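Local coordinates for MarR Like Protein, TVG0766549 (Thermoplasma volcanium, PDB 3LFK) that is of unknown function but, reported earlier as a mechanosensitive channel, resembles MarR-like transcriptional regulators with a winged helix-turn-helix and so probably binds DNA, at residues 40-45 with 90-95. Residues are numbered along the deposited sequence; the frame is centred on the assembly and turned at random.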
loop_
_atom_site.group_PDB
_atom_site.type_symbol
_atom_site.label_atom_id
_atom_site.label_comp_id
_atom_site.label_asym_id
_atom_site.label_seq_id
_atom_site.Cartn_x
_atom_site.Cartn_y
_atom_site.Cartn_z
ATOM N N SER A 40 1.246 -3.298 6.051
ATOM C CA SER A 40 1.220 -4.737 5.766
ATOM C C SER A 40 0.211 -5.086 4.663
ATOM O O SER A 40 0.517 -5.837 3.719
ATOM C CB SER A 40 0.858 -5.492 7.051
ATOM O OG SER A 40 1.907 -5.353 7.988
ATOM N N LEU A 41 -1.004 -4.538 4.753
ATOM C CA LEU A 41 -1.993 -4.835 3.741
ATOM C C LEU A 41 -1.605 -4.277 2.361
ATOM O O LEU A 41 -1.801 -4.918 1.351
ATOM C CB LEU A 41 -3.365 -4.291 4.148
ATOM C CG LEU A 41 -4.432 -4.604 3.092
ATOM C CD1 LEU A 41 -4.584 -6.122 2.859
ATOM C CD2 LEU A 41 -5.761 -4.017 3.551
ATOM N N LEU A 42 -1.088 -3.053 2.331
ATOM C CA LEU A 42 -0.676 -2.454 1.067
ATOM C C LEU A 42 0.389 -3.316 0.372
ATOM O O LEU A 42 0.338 -3.525 -0.840
ATOM C CB LEU A 42 -0.138 -1.032 1.329
ATOM C CG LEU A 42 0.251 -0.227 0.090
ATOM C CD1 LEU A 42 -0.993 0.173 -0.655
ATOM C CD2 LEU A 42 1.035 1.022 0.513
ATOM N N LEU A 43 1.361 -3.792 1.147
ATOM C CA LEU A 43 2.424 -4.621 0.581
ATOM C C LEU A 43 1.872 -5.990 0.177
ATOM O O LEU A 43 2.342 -6.590 -0.791
ATOM C CB LEU A 43 3.582 -4.781 1.588
ATOM C CG LEU A 43 4.296 -3.474 1.934
ATOM C CD1 LEU A 43 5.486 -3.758 2.849
ATOM C CD2 LEU A 43 4.746 -2.780 0.679
ATOM N N PHE A 44 0.877 -6.478 0.902
ATOM C CA PHE A 44 0.274 -7.760 0.543
ATOM C C PHE A 44 -0.362 -7.586 -0.844
ATOM O O PHE A 44 -0.204 -8.417 -1.731
ATOM C CB PHE A 44 -0.778 -8.146 1.584
ATOM C CG PHE A 44 -1.588 -9.362 1.217
ATOM C CD1 PHE A 44 -1.147 -10.640 1.552
ATOM C CD2 PHE A 44 -2.795 -9.225 0.535
ATOM C CE1 PHE A 44 -1.907 -11.760 1.205
ATOM C CE2 PHE A 44 -3.561 -10.334 0.187
ATOM C CZ PHE A 44 -3.112 -11.606 0.522
ATOM N N LEU A 45 -1.085 -6.492 -1.052
ATOM C CA LEU A 45 -1.712 -6.254 -2.334
ATOM C C LEU A 45 -0.665 -6.118 -3.443
ATOM O O LEU A 45 -0.854 -6.637 -4.547
ATOM C CB LEU A 45 -2.589 -4.982 -2.267
ATOM C CG LEU A 45 -3.796 -5.119 -1.317
ATOM C CD1 LEU A 45 -4.450 -3.733 -1.107
ATOM C CD2 LEU A 45 -4.820 -6.078 -1.902
ATOM N N ILE A 90 -10.092 -6.311 -5.566
ATOM C CA ILE A 90 -9.446 -5.135 -4.964
ATOM C C ILE A 90 -8.178 -4.837 -5.765
ATOM O O ILE A 90 -7.377 -5.739 -6.024
ATOM C CB ILE A 90 -9.068 -5.392 -3.496
ATOM C CG1 ILE A 90 -10.306 -5.799 -2.692
ATOM C CG2 ILE A 90 -8.360 -4.164 -2.922
ATOM C CD1 ILE A 90 -11.516 -4.857 -2.846
ATOM N N VAL A 91 -7.992 -3.580 -6.178
ATOM C CA VAL A 91 -6.826 -3.216 -6.981
ATOM C C VAL A 91 -6.139 -1.977 -6.445
ATOM O O VAL A 91 -6.802 -1.081 -5.893
ATOM C CB VAL A 91 -7.204 -2.913 -8.467
ATOM C CG1 VAL A 91 -8.125 -4.000 -9.019
ATOM C CG2 VAL A 91 -7.866 -1.583 -8.562
ATOM N N LEU A 92 -4.817 -1.931 -6.558
ATOM C CA LEU A 92 -4.089 -0.751 -6.116
ATOM C C LEU A 92 -4.248 0.315 -7.191
ATOM O O LEU A 92 -4.345 0.007 -8.386
ATOM C CB LEU A 92 -2.582 -1.035 -5.951
ATOM C CG LEU A 92 -2.189 -1.980 -4.824
ATOM C CD1 LEU A 92 -0.701 -2.207 -4.848
ATOM C CD2 LEU A 92 -2.606 -1.398 -3.474
ATOM N N THR A 93 -4.331 1.567 -6.767
ATOM C CA THR A 93 -4.363 2.662 -7.744
ATOM C C THR A 93 -2.900 2.906 -8.125
ATOM O O THR A 93 -1.992 2.359 -7.508
ATOM C CB THR A 93 -4.868 3.948 -7.112
ATOM O OG1 THR A 93 -4.025 4.268 -6.000
ATOM C CG2 THR A 93 -6.302 3.788 -6.601
ATOM N N SER A 94 -2.658 3.747 -9.126
ATOM C CA SER A 94 -1.282 4.045 -9.499
ATOM C C SER A 94 -0.542 4.656 -8.307
ATOM O O SER A 94 0.647 4.407 -8.126
ATOM C CB SER A 94 -1.246 5.012 -10.676
ATOM O OG SER A 94 -1.837 4.408 -11.808
ATOM N N GLU A 95 -1.247 5.442 -7.491
ATOM C CA GLU A 95 -0.628 6.068 -6.322
ATOM C C GLU A 95 -0.317 5.013 -5.245
ATOM O O GLU A 95 0.700 5.085 -4.560
ATOM C CB GLU A 95 -1.528 7.173 -5.766
ATOM C CG GLU A 95 -1.660 8.395 -6.701
ATOM C CD GLU A 95 -2.319 8.062 -8.034
ATOM O OE1 GLU A 95 -3.347 7.356 -8.036
ATOM O OE2 GLU A 95 -1.818 8.511 -9.095
#
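Leu92 pushes one methyl, CD2, between two leucines one turn apart on helix 36-47. CD2 lies 3.6 Å from CD1 of Leu42, where the two side chains cross at about a right angle, and 3.8 Å from CB of Leu45. Leu45 meets the same methyl again through its own CD1, also at 3.8 Å, while the other methyl of Leu92, CD1, sits 4.2 Å from the carbonyl carbon C of Leu45. In Leu45, chi1 of -65° sets CG anti to the carbonyl carbon, and chi2 of 169° then carries CD2 toward the preceding inward-facing residue of the strand, 4.2 Å from CG2 of Ile90, a looser touch.

Over these segments, helix 40-45 runs almost square to strand 90-92, at 94° between their directions. Backbone bonds of Ile90 to Ile52 in strand 51-53, and of Leu92 to Gly50 just before it, fix the strand in the antiparallel wing sheet. Ile57 of helix 54-60 touches both Leu45 and Ile90, and Val99 and Ala100 of helix 94-116 pack on Leu42. Just past the strand, Thr93 is the N-cap of that long helix, its OG1 bonded to Gly96 N.

No hydrogen bond or charge pair crosses between the two segments. Helix and wing therefore meet through buried aliphatic groups, mostly methyls, a hydrophobic core contact of the winged helix-turn-helix that depends on shape and the exclusion of water.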